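Local coordinates for protein Cwp19 (Clostridioides difficile, PDB 5OQ3) that acts as a hydrolase, probably on the bacterial cell wall, through the TIM-barrel glycoside hydrolase domain held in this structure, at residues T68-R74 with E118-N124; V187-D191 with Y286-Q290. All coordinates share one frame; numbering follows the deposited sequence.

Interaction 1. Residues T68-R74 with E118-N124; sequences TAVVQVR and EFHAWFN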
loop_
_atom_site.group_PDB
_atom_site.type_symbol
_atom_site.label_atom_id
_atom_site.label_comp_id
_atom_site.label_asym_id
_atom_site.label_seq_id
_atom_site.Cartn_x
_atom_site.Cartn_y
_atom_site.Cartn_z
ATOM N N THR A 68 3.366 -11.352 9.392
ATOM C CA THR A 68 3.779 -10.715 8.118
ATOM C C THR A 68 4.025 -9.241 8.363
ATOM O O THR A 68 3.135 -8.574 8.920
ATOM C CB THR A 68 2.700 -10.913 7.019
ATOM O OG1 THR A 68 2.480 -12.315 6.816
ATOM C CG2 THR A 68 3.154 -10.298 5.683
ATOM N N ALA A 69 5.174 -8.738 7.913
ATOM C CA ALA A 69 5.501 -7.317 8.009
ATOM C C ALA A 69 5.411 -6.762 6.599
ATOM O O ALA A 69 6.036 -7.282 5.685
ATOM C CB ALA A 69 6.917 -7.138 8.549
ATOM N N VAL A 70 4.683 -5.701 6.424
ATOM C CA VAL A 70 4.492 -5.024 5.113
ATOM C C VAL A 70 5.188 -3.671 5.245
ATOM O O VAL A 70 4.665 -2.739 5.903
ATOM C CB VAL A 70 3.008 -4.866 4.754
ATOM C CG1 VAL A 70 2.884 -4.229 3.366
ATOM C CG2 VAL A 70 2.294 -6.223 4.748
ATOM N N VAL A 71 6.424 -3.589 4.722
ATOM C CA VAL A 71 7.341 -2.493 5.067
ATOM C C VAL A 71 7.528 -1.583 3.862
ATOM O O VAL A 71 7.849 -2.070 2.781
ATOM C CB VAL A 71 8.690 -3.077 5.524
ATOM C CG1 VAL A 71 9.640 -1.947 5.893
ATOM C CG2 VAL A 71 8.454 -4.034 6.719
ATOM N N GLN A 72 7.316 -0.289 4.041
ATOM C CA GLN A 72 7.323 0.715 2.966
ATOM C C GLN A 72 8.742 1.051 2.560
ATOM O O GLN A 72 9.397 1.867 3.173
ATOM C CB GLN A 72 6.559 1.950 3.465
ATOM C CG GLN A 72 6.181 2.958 2.403
ATOM C CD GLN A 72 5.335 4.063 2.957
ATOM O OE1 GLN A 72 5.478 4.414 4.137
ATOM N NE2 GLN A 72 4.479 4.656 2.112
ATOM N N VAL A 73 9.199 0.379 1.496
ATOM C CA VAL A 73 10.540 0.536 0.979
ATOM C C VAL A 73 10.681 1.685 -0.026
ATOM O O VAL A 73 11.785 2.106 -0.322
ATOM C CB VAL A 73 11.099 -0.769 0.388
ATOM C CG1 VAL A 73 11.130 -1.889 1.435
ATOM C CG2 VAL A 73 10.391 -1.232 -0.874
ATOM N N ARG A 74 9.539 2.125 -0.575
ATOM C CA ARG A 74 9.461 3.287 -1.507
ATOM C C ARG A 74 8.324 4.187 -1.056
ATOM O O ARG A 74 7.235 4.153 -1.630
ATOM C CB ARG A 74 9.213 2.813 -2.930
ATOM C CG ARG A 74 9.086 3.906 -3.988
ATOM C CD ARG A 74 8.622 3.303 -5.291
ATOM N NE ARG A 74 8.302 4.286 -6.303
ATOM C CZ ARG A 74 9.132 4.742 -7.231
ATOM N NH1 ARG A 74 10.386 4.369 -7.260
ATOM N NH2 ARG A 74 8.660 5.576 -8.179
ATOM N N GLU A 118 6.889 -13.362 7.399
ATOM C CA GLU A 118 7.030 -13.016 6.001
ATOM C C GLU A 118 7.223 -11.511 5.850
ATOM O O GLU A 118 6.871 -10.720 6.756
ATOM C CB GLU A 118 5.813 -13.480 5.190
ATOM C CG GLU A 118 5.521 -14.964 5.308
ATOM C CD GLU A 118 6.055 -15.784 4.200
ATOM O OE1 GLU A 118 5.855 -15.420 3.034
ATOM O OE2 GLU A 118 6.592 -16.870 4.477
ATOM N N PHE A 119 7.829 -11.144 4.731
ATOM C CA PHE A 119 8.197 -9.764 4.462
ATOM C C PHE A 119 7.635 -9.379 3.102
ATOM O O PHE A 119 8.012 -9.943 2.067
ATOM C CB PHE A 119 9.721 -9.616 4.444
ATOM C CG PHE A 119 10.163 -8.190 4.321
ATOM C CD1 PHE A 119 10.220 -7.568 3.085
ATOM C CD2 PHE A 119 10.519 -7.457 5.458
ATOM C CE1 PHE A 119 10.607 -6.262 2.970
ATOM C CE2 PHE A 119 10.921 -6.136 5.337
ATOM C CZ PHE A 119 10.975 -5.552 4.091
ATOM N N HIS A 120 6.743 -8.415 3.065
ATOM C CA HIS A 120 6.214 -7.837 1.821
ATOM C C HIS A 120 6.785 -6.422 1.684
ATOM O O HIS A 120 6.632 -5.591 2.555
ATOM C CB HIS A 120 4.697 -7.781 1.789
ATOM C CG HIS A 120 4.044 -9.126 1.731
ATOM N ND1 HIS A 120 2.768 -9.302 1.241
ATOM C CD2 HIS A 120 4.490 -10.366 2.068
ATOM C CE1 HIS A 120 2.457 -10.582 1.305
ATOM N NE2 HIS A 120 3.472 -11.248 1.807
ATOM N N ALA A 121 7.464 -6.163 0.575
ATOM C CA ALA A 121 8.001 -4.848 0.236
ATOM C C ALA A 121 6.902 -3.982 -0.348
ATOM O O ALA A 121 6.322 -4.329 -1.393
ATOM C CB ALA A 121 9.141 -5.005 -0.760
ATOM N N TRP A 122 6.619 -2.861 0.330
ATOM C CA TRP A 122 5.579 -1.948 -0.048
ATOM C C TRP A 122 6.169 -0.733 -0.798
ATOM O O TRP A 122 7.085 -0.068 -0.310
ATOM C CB TRP A 122 4.795 -1.582 1.199
ATOM C CG TRP A 122 3.967 -0.352 1.270
ATOM C CD1 TRP A 122 3.407 0.365 0.231
ATOM C CD2 TRP A 122 3.514 0.270 2.467
ATOM N NE1 TRP A 122 2.699 1.418 0.729
ATOM C CE2 TRP A 122 2.757 1.392 2.088
ATOM C CE3 TRP A 122 3.716 0.030 3.828
ATOM C CZ2 TRP A 122 2.154 2.254 3.025
ATOM C CZ3 TRP A 122 3.148 0.896 4.758
ATOM C CH2 TRP A 122 2.377 1.990 4.347
ATOM N N PHE A 123 5.573 -0.477 -1.949
ATOM C CA PHE A 123 5.958 0.616 -2.845
ATOM C C PHE A 123 4.777 1.560 -3.092
ATOM O O PHE A 123 3.629 1.107 -3.275
ATOM C CB PHE A 123 6.382 0.062 -4.207
ATOM C CG PHE A 123 7.521 -0.912 -4.166
ATOM C CD1 PHE A 123 7.319 -2.278 -3.895
ATOM C CD2 PHE A 123 8.792 -0.515 -4.540
ATOM C CE1 PHE A 123 8.363 -3.163 -3.889
ATOM C CE2 PHE A 123 9.841 -1.406 -4.521
ATOM C CZ PHE A 123 9.628 -2.748 -4.224
ATOM N N ASN A 124 5.068 2.864 -3.179
ATOM C CA ASN A 124 4.123 3.852 -3.704
ATOM C C ASN A 124 4.566 4.136 -5.157
ATOM O O ASN A 124 5.663 4.630 -5.362
ATOM C CB ASN A 124 4.110 5.090 -2.819
ATOM C CG ASN A 124 3.156 6.148 -3.326
ATOM O OD1 ASN A 124 3.114 6.438 -4.533
ATOM N ND2 ASN A 124 2.422 6.787 -2.387
#
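Ala-69 and Val-71 of one strand bond in a parallel ladder to Glu-118, His-120 and Trp-122 of the next. Ala-69 N donates to Glu-118 O, and His-120 N donates to Ala-69 O. Val-71 N then meets His-120 O, and Trp-122 N meets Val-71 O. The pattern breaks at a beta bulge. There Trp-122 O takes Val-73 N at 2.8 Å and, weakly, Arg-74 N at 3.3 Å. Beyond the bulge Asn-124 N donates to Arg-74 O.

One side chain adds a polar bond. The extended Arg-74 chain carries NE to 2.8 Å from Asn-124 O, which lies almost in the guanidinium plane. Arg-74 NH2 also bonds to Pro-125 O and Tyr-170 OH.

Stacking and CH-pi contacts follow. Gln-72 lies along one face of the Trp-122 ring. Gln-72 CB is 3.7 Å from the centroid of the six-membered ring of Trp-122, and Gln-72 NE2 is 3.5 Å from Trp-122 CZ2. Amide and ring are nearly parallel, 17° apart. Ser-33 and Val-35 bind Gln-72 OE1 and probably fix the amide's rotation. Trp-122 NE1 bonds to Asp-190. Thr-68 CG2 sits over the His-120 ring, and Val-73 CG2 over the Phe-123 ring.

Apolar contacts complete the interface. Val-71 CG2, anti to its carbonyl carbon, reaches 3.5 Å from Phe-119 CE2. Helix 104-114 packs on Phe-119 and Val-73, while Val-70 meets His-188 in the barrel interior. Strands 68-74 and 118-123, joined through this helix, form a beta-alpha-beta unit of the TIM barrel.

Interaction 2. Residues V187-D191 with Y286-Q290; sequences VHFDD and YVVPQ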
loop_
_atom_site.group_PDB
_atom_site.type_symbol
_atom_site.label_atom_id
_atom_site.label_comp_id
_atom_site.label_asym_id
_atom_site.label_seq_id
_atom_site.Cartn_x
_atom_site.Cartn_y
_atom_site.Cartn_z
ATOM N N VAL A 187 5.344 -8.359 -2.920
ATOM C CA VAL A 187 5.363 -6.940 -3.356
ATOM C C VAL A 187 3.950 -6.406 -3.125
ATOM O O VAL A 187 2.981 -7.074 -3.479
ATOM C CB VAL A 187 5.770 -6.864 -4.864
ATOM C CG1 VAL A 187 5.557 -5.455 -5.406
ATOM C CG2 VAL A 187 7.184 -7.399 -5.077
ATOM N N HIS A 188 3.874 -5.215 -2.530
ATOM C CA HIS A 188 2.631 -4.621 -2.112
ATOM C C HIS A 188 2.549 -3.163 -2.587
ATOM O O HIS A 188 3.521 -2.398 -2.390
ATOM C CB HIS A 188 2.603 -4.630 -0.593
ATOM C CG HIS A 188 1.361 -4.082 0.049
ATOM N ND1 HIS A 188 0.331 -4.900 0.456
ATOM C CD2 HIS A 188 1.036 -2.834 0.436
ATOM C CE1 HIS A 188 -0.597 -4.163 1.046
ATOM N NE2 HIS A 188 -0.198 -2.907 1.044
ATOM N N PHE A 189 1.422 -2.773 -3.190
ATOM C CA PHE A 189 1.105 -1.349 -3.420
ATOM C C PHE A 189 -0.066 -0.991 -2.518
ATOM O O PHE A 189 -0.984 -1.796 -2.356
ATOM C CB PHE A 189 0.667 -1.059 -4.886
ATOM C CG PHE A 189 1.739 -1.238 -5.948
ATOM C CD1 PHE A 189 3.088 -1.534 -5.686
ATOM C CD2 PHE A 189 1.381 -1.041 -7.251
ATOM C CE1 PHE A 189 4.018 -1.670 -6.714
ATOM C CE2 PHE A 189 2.310 -1.137 -8.267
ATOM C CZ PHE A 189 3.608 -1.452 -8.003
ATOM N N ASP A 190 -0.034 0.230 -1.976
ATOM C CA ASP A 190 -1.173 0.744 -1.236
ATOM C C ASP A 190 -2.115 1.505 -2.164
ATOM O O ASP A 190 -2.238 1.155 -3.355
ATOM C CB ASP A 190 -0.748 1.497 0.032
ATOM C CG ASP A 190 0.054 2.746 -0.232
ATOM O OD1 ASP A 190 0.929 2.709 -1.133
ATOM O OD2 ASP A 190 -0.079 3.737 0.530
ATOM N N ASP A 191 -2.825 2.514 -1.679
ATOM C CA ASP A 191 -4.069 2.935 -2.300
ATOM C C ASP A 191 -3.963 4.168 -3.192
ATOM O O ASP A 191 -5.000 4.630 -3.674
ATOM C CB ASP A 191 -5.124 3.190 -1.203
ATOM C CG ASP A 191 -4.647 4.160 -0.104
ATOM O OD1 ASP A 191 -3.673 3.863 0.659
ATOM O OD2 ASP A 191 -5.258 5.245 -0.004
ATOM N N TYR A 286 -3.453 -10.866 -4.352
ATOM C CA TYR A 286 -4.234 -10.543 -3.154
ATOM C C TYR A 286 -4.677 -9.115 -3.187
ATOM O O TYR A 286 -4.063 -8.280 -3.831
ATOM C CB TYR A 286 -3.445 -10.902 -1.876
ATOM C CG TYR A 286 -2.298 -10.036 -1.424
ATOM C CD1 TYR A 286 -2.544 -8.856 -0.722
ATOM C CD2 TYR A 286 -0.985 -10.400 -1.633
ATOM C CE1 TYR A 286 -1.510 -8.095 -0.224
ATOM C CE2 TYR A 286 0.062 -9.641 -1.095
ATOM C CZ TYR A 286 -0.222 -8.482 -0.395
ATOM O OH TYR A 286 0.814 -7.725 0.158
ATOM N N VAL A 287 -5.745 -8.833 -2.437
ATOM C CA VAL A 287 -6.320 -7.500 -2.365
ATOM C C VAL A 287 -6.681 -7.233 -0.909
ATOM O O VAL A 287 -7.135 -8.129 -0.167
ATOM C CB VAL A 287 -7.573 -7.408 -3.298
ATOM C CG1 VAL A 287 -8.733 -8.297 -2.803
ATOM C CG2 VAL A 287 -8.003 -5.966 -3.484
ATOM N N VAL A 288 -6.433 -5.978 -0.501
ATOM C CA VAL A 288 -6.608 -5.548 0.894
ATOM C C VAL A 288 -7.446 -4.275 0.967
ATOM O O VAL A 288 -6.914 -3.185 1.197
ATOM C CB VAL A 288 -5.264 -5.381 1.640
ATOM C CG1 VAL A 288 -5.515 -5.221 3.117
ATOM C CG2 VAL A 288 -4.307 -6.505 1.334
ATOM N N PRO A 289 -8.777 -4.366 0.765
ATOM C CA PRO A 289 -9.561 -3.155 0.882
ATOM C C PRO A 289 -9.386 -2.557 2.275
ATOM O O PRO A 289 -9.409 -3.267 3.291
ATOM C CB PRO A 289 -11.000 -3.635 0.631
ATOM C CG PRO A 289 -10.953 -5.118 0.891
ATOM C CD PRO A 289 -9.583 -5.578 0.572
ATOM N N GLN A 290 -9.263 -1.215 2.312
ATOM C CA GLN A 290 -9.073 -0.505 3.573
ATOM C C GLN A 290 -10.442 -0.171 4.157
ATOM O O GLN A 290 -11.097 0.805 3.774
ATOM C CB GLN A 290 -8.244 0.761 3.289
ATOM C CG GLN A 290 -6.855 0.390 2.846
ATOM C CD GLN A 290 -5.971 1.587 2.474
ATOM O OE1 GLN A 290 -6.255 2.738 2.748
ATOM N NE2 GLN A 290 -4.856 1.283 1.858
#
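His-188 and Tyr-286 meet rim to rim through one hydrogen bond, with His-188 ND1 2.9 Å from Tyr-286 OH. Either atom could be the donor. Each polar atom lies near the plane of the other ring, and the ring planes are 36° apart. CG of His-188 stands anti to the backbone N (chi1 -178°), which carries the imidazole across toward the phenol. Val-288 CG2 comes near the imidazole edge, 4.4 Å from His-188 CE1.

The second bond is Gln-290 NE2 to Asp-191 OD1, 3.1 Å long. The donor approaches from above the carboxylate plane, while OD1 lies near the plane of the amide. Carboxylate and amide are turned 72° from each other.

Strand 241-244 lies between strands 186-189 and 286-287 in the TIM barrel. The segments therefore meet through side chains and not as paired strands: His-188 and Tyr-286 inside the barrel, Asp-191 and Gln-290 beyond the strand ends. These are the C-terminal ends, where TIM-barrel enzymes carry their active sites.

Further out, Tyr-286 OH has a second hydrogen-bond partner in His-120 ND1, so two imidazoles grip one hydroxyl. Ser-245 OG, just past the intervening strand, bonds to both Gln-290 NE2 and Val-288 O. Trp-122 meets His-188 edge-to-face, and Trp-31 also packs against the imidazole. From the neighbouring strand 319-324, the Tyr-321 ring meets that of Tyr-286.

Both contacts are buried in the same barrel, with centres about 11 Å apart. Interaction 1 joins neighbouring strands and rests on a backbone ladder, with stacked, CH-pi and apolar side-chain contacts on its faces. Interaction 2 reaches past an intervening strand, buries much less surface and relies on polar side chains. Its Asp-191 and Gln-290 are partly exposed. The two share the sheet, since strands 118-123 and 186-189 are neighbours. His-188 N lies 2.8 Å from Ala-121 O, a probable backbone hydrogen bond. Inside the barrel, the side chains of both contacts join in one cluster, part polar and part apolar.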